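Local atomic coordinates of adenylate kinase (Cryptosporidium parvum Iowa II, PDB entry 3BE4), a protein that probably transfers a phosphoryl group from ATP to AMP, as adenylate kinases do, and here holds the two-substrate mimic bis(adenosine)-5'-pentaphosphate. Residues 21-29 against 206-217. Sequence-based numbering, arbitrary orientation.
Sequences QCEFIKKEY and PKEVTEQIKKIL. With AP5 (bis(adenosine)-5'-pentaphosphate), chain C.
The Q21 side-chain amide is hydrogen-bonded through both OE1 and NE2 to helix 206-216. T210 OG1 donates to Q21 OE1 over 2.7 Å, in the carbonyl plane and on a lone pair, while Q21 NE2 donates to P206 O (3.1 Å, N-H...O angle 154°), a carbonyl that also takes the helical bond from T210 N. A bend at chi2 (-56°) turns the amide into the hole formed by P206, V209, T210 and I213. Further along, a water joins Y29 OH to K214 O.

T210 CG2 sits almost on the normal of the F24 ring, 3.5 Å from its centroid, in a CH-pi contact; I25 CG1 lies over the opposite face, near its rim, and I213 CG2 touches CZ at the ring edge. L217 CD1 lies over the Y29 ring, displaced toward its rim.

The extended K214 chain runs past F24 to a salt bridge with E28, NZ to OE1 3.0 Å, whose hydrogen bond is weak.

Segment 21-29, from the helix following the P-loop, thus crosses the C-terminal helix of this P-loop kinase fold at -46°. P206 belongs to the AP5 pocket, its CD 3.5 Å from AP5 N6B; the two hydrogen bonds of the Q21 amide tie down the helix start, consistent with a fixed position beside that adenine, and the partly exposed E28-K214 pair adds a charged link.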
loop_
_atom_site.group_PDB
_atom_site.type_symbol
_atom_site.label_atom_id
_atom_site.label_comp_id
_atom_site.label_asym_id
_atom_site.label_seq_id
_atom_site.Cartn_x
_atom_site.Cartn_y
_atom_site.Cartn_z
ATOM N N GLN A 21 6.279 5.802 -0.895
ATOM C CA GLN A 21 6.918 5.644 -2.258
ATOM C C GLN A 21 5.862 5.843 -3.332
ATOM O O GLN A 21 6.196 6.266 -4.435
ATOM C CB GLN A 21 7.577 4.294 -2.318
ATOM C CG GLN A 21 8.770 4.253 -1.340
ATOM C CD GLN A 21 9.828 5.390 -1.580
ATOM O OE1 GLN A 21 10.085 5.680 -2.780
ATOM N NE2 GLN A 21 10.527 5.843 -0.551
ATOM N N CYS A 22 4.599 5.523 -3.073
ATOM C CA CYS A 22 3.559 5.683 -4.126
ATOM C C CYS A 22 3.359 7.156 -4.512
ATOM O O CYS A 22 2.862 7.443 -5.565
ATOM C CB CYS A 22 2.252 5.011 -3.793
ATOM S SG CYS A 22 2.417 3.247 -3.835
ATOM N N GLU A 23 3.689 8.060 -3.604
ATOM C CA GLU A 23 3.608 9.464 -3.969
ATOM C C GLU A 23 4.519 9.762 -5.129
ATOM O O GLU A 23 4.102 10.494 -6.060
ATOM C CB GLU A 23 3.952 10.379 -2.760
ATOM C CG GLU A 23 4.036 11.866 -3.220
ATOM C CD GLU A 23 2.743 12.574 -2.779
ATOM O OE1 GLU A 23 1.633 11.922 -2.813
ATOM O OE2 GLU A 23 2.867 13.748 -2.321
ATOM N N PHE A 24 5.780 9.329 -5.116
ATOM C CA PHE A 24 6.652 9.666 -6.297
ATOM C C PHE A 24 6.198 8.798 -7.427
ATOM O O PHE A 24 6.272 9.217 -8.552
ATOM C CB PHE A 24 8.214 9.613 -6.141
ATOM C CG PHE A 24 8.880 8.330 -6.619
ATOM C CD1 PHE A 24 8.943 7.250 -5.727
ATOM C CD2 PHE A 24 9.490 8.205 -7.829
ATOM C CE1 PHE A 24 9.544 5.996 -6.048
ATOM C CE2 PHE A 24 10.112 6.997 -8.198
ATOM C CZ PHE A 24 10.133 5.836 -7.285
ATOM N N ILE A 25 5.862 7.519 -7.183
ATOM C CA ILE A 25 5.525 6.661 -8.341
ATOM C C ILE A 25 4.316 7.197 -9.116
ATOM O O ILE A 25 4.298 7.197 -10.361
ATOM C CB ILE A 25 5.239 5.222 -7.815
ATOM C CG1 ILE A 25 6.529 4.554 -7.287
ATOM C CG2 ILE A 25 4.613 4.355 -8.934
ATOM C CD1 ILE A 25 6.229 3.177 -6.553
ATOM N N LYS A 26 3.252 7.669 -8.441
ATOM C CA LYS A 26 2.063 8.233 -9.086
ATOM C C LYS A 26 2.494 9.405 -9.904
ATOM O O LYS A 26 2.035 9.562 -11.063
ATOM C CB LYS A 26 1.172 8.903 -7.988
ATOM C CG LYS A 26 0.355 8.055 -7.479
ATOM C CD LYS A 26 -0.256 8.656 -6.147
ATOM C CE LYS A 26 -0.543 10.144 -6.033
ATOM N NZ LYS A 26 -1.370 10.324 -4.700
ATOM N N LYS A 27 3.332 10.223 -9.344
ATOM C CA LYS A 27 3.569 11.517 -9.951
ATOM C C LYS A 27 4.594 11.295 -11.079
ATOM O O LYS A 27 4.362 11.773 -12.206
ATOM C CB LYS A 27 4.074 12.501 -8.930
ATOM N N GLU A 28 5.610 10.498 -10.883
ATOM C CA GLU A 28 6.656 10.425 -11.909
ATOM C C GLU A 28 6.232 9.559 -13.073
ATOM O O GLU A 28 6.735 9.718 -14.210
ATOM C CB GLU A 28 7.861 9.722 -11.287
ATOM C CG GLU A 28 9.119 10.101 -11.946
ATOM C CD GLU A 28 9.902 10.927 -10.941
ATOM O OE1 GLU A 28 11.118 10.695 -10.838
ATOM O OE2 GLU A 28 9.265 11.726 -10.204
ATOM N N TYR A 29 5.530 8.471 -12.725
ATOM C CA TYR A 29 5.171 7.459 -13.777
ATOM C C TYR A 29 3.711 7.561 -14.228
ATOM O O TYR A 29 3.345 6.794 -15.128
ATOM C CB TYR A 29 5.510 6.055 -13.337
ATOM C CG TYR A 29 6.905 5.900 -13.039
ATOM C CD1 TYR A 29 7.796 5.475 -14.004
ATOM C CD2 TYR A 29 7.356 6.121 -11.729
ATOM C CE1 TYR A 29 9.187 5.380 -13.752
ATOM C CE2 TYR A 29 8.729 6.022 -11.407
ATOM C CZ TYR A 29 9.630 5.623 -12.414
ATOM O OH TYR A 29 10.951 5.473 -12.055
ATOM N N PRO A 206 14.150 7.681 3.044
ATOM C CA PRO A 206 13.120 7.595 1.977
ATOM C C PRO A 206 13.678 7.901 0.592
ATOM O O PRO A 206 13.313 7.178 -0.323
ATOM C CB PRO A 206 12.092 8.608 2.407
ATOM C CG PRO A 206 12.531 9.201 3.732
ATOM C CD PRO A 206 13.788 8.605 4.145
ATOM N N LYS A 207 14.528 8.939 0.470
ATOM C CA LYS A 207 15.102 9.180 -0.857
ATOM C C LYS A 207 15.926 8.116 -1.417
ATOM O O LYS A 207 16.025 7.970 -2.699
ATOM C CB LYS A 207 15.864 10.542 -0.940
ATOM C CG LYS A 207 14.955 11.614 -0.594
ATOM C CD LYS A 207 15.624 13.048 -0.771
ATOM C CE LYS A 207 14.738 14.114 -0.254
ATOM N NZ LYS A 207 15.499 15.429 -0.260
ATOM N N GLU A 208 16.703 7.348 -0.606
ATOM C CA GLU A 208 17.446 6.199 -1.046
ATOM C C GLU A 208 16.589 5.040 -1.404
ATOM O O GLU A 208 16.884 4.320 -2.375
ATOM C CB GLU A 208 18.340 5.723 0.080
ATOM C CG GLU A 208 19.491 6.755 0.306
ATOM C CD GLU A 208 20.596 6.226 1.348
ATOM O OE1 GLU A 208 20.844 5.014 1.480
ATOM O OE2 GLU A 208 21.225 7.081 2.084
ATOM N N VAL A 209 15.404 4.861 -0.731
ATOM C CA VAL A 209 14.523 3.840 -1.200
ATOM C C VAL A 209 13.938 4.203 -2.596
ATOM O O VAL A 209 13.818 3.315 -3.427
ATOM C CB VAL A 209 13.331 3.619 -0.138
ATOM C CG1 VAL A 209 12.317 2.579 -0.648
ATOM C CG2 VAL A 209 13.946 3.328 1.236
ATOM N N THR A 210 13.628 5.486 -2.797
ATOM C CA THR A 210 13.121 5.981 -4.072
ATOM C C THR A 210 14.192 5.653 -5.129
ATOM O O THR A 210 13.802 5.148 -6.179
ATOM C CB THR A 210 12.887 7.425 -4.000
ATOM O OG1 THR A 210 11.773 7.725 -3.123
ATOM C CG2 THR A 210 12.535 8.045 -5.395
ATOM N N GLU A 211 15.485 5.965 -4.891
ATOM C CA GLU A 211 16.477 5.593 -5.927
ATOM C C GLU A 211 16.557 4.097 -6.198
ATOM O O GLU A 211 16.702 3.701 -7.361
ATOM C CB GLU A 211 17.867 6.251 -5.658
ATOM C CG GLU A 211 17.904 7.792 -5.773
ATOM C CD GLU A 211 17.254 8.344 -7.055
ATOM O OE1 GLU A 211 17.670 7.877 -8.149
ATOM O OE2 GLU A 211 16.290 9.181 -6.945
ATOM N N GLN A 212 16.357 3.192 -5.238
ATOM C CA GLN A 212 16.355 1.860 -5.542
ATOM C C GLN A 212 15.154 1.430 -6.344
ATOM O O GLN A 212 15.272 0.500 -7.141
ATOM C CB GLN A 212 16.360 1.039 -4.263
ATOM C CG GLN A 212 17.635 1.100 -3.448
ATOM C CD GLN A 212 17.324 0.256 -2.208
ATOM O OE1 GLN A 212 17.318 -0.938 -2.210
ATOM N NE2 GLN A 212 16.876 0.978 -1.146
ATOM N N ILE A 213 14.013 2.041 -6.065
ATOM C CA ILE A 213 12.871 1.780 -6.857
ATOM C C ILE A 213 13.022 2.249 -8.314
ATOM O O ILE A 213 12.679 1.472 -9.237
ATOM C CB ILE A 213 11.561 2.304 -6.180
ATOM C CG1 ILE A 213 11.361 1.474 -4.889
ATOM C CG2 ILE A 213 10.366 2.179 -7.223
ATOM C CD1 ILE A 213 10.174 2.092 -4.080
ATOM N N LYS A 214 13.546 3.417 -8.508
ATOM C CA LYS A 214 13.807 3.908 -9.881
ATOM C C LYS A 214 14.735 2.979 -10.679
ATOM O O LYS A 214 14.595 2.842 -11.918
ATOM C CB LYS A 214 14.438 5.285 -9.868
ATOM C CG LYS A 214 13.471 6.395 -9.505
ATOM C CD LYS A 214 14.127 7.696 -9.210
ATOM C CE LYS A 214 13.112 8.784 -9.369
ATOM N NZ LYS A 214 13.710 10.132 -9.495
ATOM N N LYS A 215 15.632 2.275 -10.005
ATOM C CA LYS A 215 16.531 1.337 -10.692
ATOM C C LYS A 215 15.831 0.132 -11.214
ATOM O O LYS A 215 16.244 -0.475 -12.243
ATOM C CB LYS A 215 17.642 0.848 -9.715
ATOM C CG LYS A 215 18.757 1.882 -9.613
ATOM C CD LYS A 215 19.927 1.309 -8.722
ATOM C CE LYS A 215 19.586 0.010 -7.801
ATOM N NZ LYS A 215 19.991 0.034 -6.254
ATOM N N ILE A 216 14.752 -0.267 -10.553
ATOM C CA ILE A 216 13.971 -1.385 -10.942
ATOM C C ILE A 216 12.895 -1.037 -11.979
ATOM O O ILE A 216 12.495 -1.929 -12.728
ATOM C CB ILE A 216 13.177 -1.906 -9.699
ATOM C CG1 ILE A 216 14.055 -2.638 -8.710
ATOM C CG2 ILE A 216 12.031 -2.945 -10.109
ATOM C CD1 ILE A 216 13.371 -2.793 -7.389
ATOM N N LEU A 217 12.360 0.169 -11.973
ATOM C CA LEU A 217 11.286 0.596 -12.910
ATOM C C LEU A 217 11.869 1.047 -14.255
ATOM O O LEU A 217 13.111 1.121 -14.300
ATOM C CB LEU A 217 10.464 1.743 -12.306
ATOM C CG LEU A 217 9.613 1.202 -11.138
ATOM C CD1 LEU A 217 8.662 2.270 -10.564
ATOM C CD2 LEU A 217 8.887 -0.066 -11.534
ATOM O OXT LEU A 217 11.162 1.339 -15.280
HETATM P PA AP5 C . -3.195 -0.084 5.103
HETATM O O1A AP5 C . -3.723 1.360 5.139
HETATM O O2A AP5 C . -2.555 -0.585 3.895
HETATM O O3A AP5 C . -2.228 -0.309 6.359
HETATM P PB AP5 C . -0.999 -1.295 6.569
HETATM O O1B AP5 C . -1.131 -2.483 5.746
HETATM O O2B AP5 C . -0.793 -1.406 8.085
HETATM O O3B AP5 C . 0.221 -0.339 5.918
HETATM P PG AP5 C . 0.521 1.180 6.150
HETATM O O1G AP5 C . 0.542 1.424 7.620
HETATM O O2G AP5 C . -0.405 1.934 5.287
HETATM O O3G AP5 C . 1.999 1.138 5.590
HETATM P PD AP5 C . 2.759 1.808 4.311
HETATM O O1D AP5 C . 1.754 2.496 3.492
HETATM O O2D AP5 C . 3.613 0.739 3.767
HETATM O O3D AP5 C . 3.759 2.829 5.029
HETATM P PE AP5 C . 3.712 4.422 5.015
HETATM O O1E AP5 C . 2.442 4.852 5.527
HETATM O O2E AP5 C . 4.168 4.977 3.680
HETATM O O5F AP5 C . -4.341 -1.149 5.430
HETATM C C5F AP5 C . -5.189 -0.730 6.511
HETATM C C4F AP5 C . -5.893 -2.078 6.958
HETATM O O4F AP5 C . -6.954 -2.293 6.059
HETATM C C3F AP5 C . -5.107 -3.334 6.970
HETATM O O3F AP5 C . -4.360 -3.481 8.157
HETATM C C2F AP5 C . -6.299 -4.312 6.908
HETATM O O2F AP5 C . -7.072 -4.287 8.171
HETATM C C1F AP5 C . -7.186 -3.701 5.838
HETATM N N9A AP5 C . -6.758 -4.114 4.528
HETATM C C8A AP5 C . -6.148 -3.235 3.592
HETATM N N7A AP5 C . -5.880 -3.883 2.470
HETATM C C5A AP5 C . -6.360 -5.199 2.631
HETATM C C6A AP5 C . -6.397 -6.271 1.761
HETATM N N6A AP5 C . -5.821 -6.393 0.560
HETATM N N1A AP5 C . -6.980 -7.438 2.315
HETATM C C2A AP5 C . -7.524 -7.381 3.512
HETATM N N3A AP5 C . -7.520 -6.356 4.390
HETATM C C4A AP5 C . -6.961 -5.170 3.867
HETATM O O5J AP5 C . 4.906 4.736 5.985
HETATM C C5J AP5 C . 4.759 4.486 7.468
HETATM C C4J AP5 C . 5.611 5.587 8.137
HETATM O O4J AP5 C . 7.019 5.528 7.838
HETATM C C3J AP5 C . 5.070 6.990 7.847
HETATM O O3J AP5 C . 5.189 7.783 9.009
HETATM C C2J AP5 C . 6.126 7.406 6.871
HETATM O O2J AP5 C . 6.300 8.816 6.879
HETATM C C1J AP5 C . 7.433 6.894 7.292
HETATM N N9B AP5 C . 8.428 6.548 6.323
HETATM C C8B AP5 C . 8.211 6.100 5.022
HETATM N N7B AP5 C . 9.409 5.824 4.473
HETATM C C5B AP5 C . 10.387 6.095 5.399
HETATM C C6B AP5 C . 11.793 5.839 5.453
HETATM N N6B AP5 C . 12.415 5.340 4.384
HETATM N N1B AP5 C . 12.465 6.190 6.584
HETATM C C2B AP5 C . 11.760 6.639 7.711
HETATM N N3B AP5 C . 10.404 6.815 7.753
HETATM C C4B AP5 C . 9.692 6.451 6.624
HETATM O O HOH W 1 12.900 4.360 -13.508
#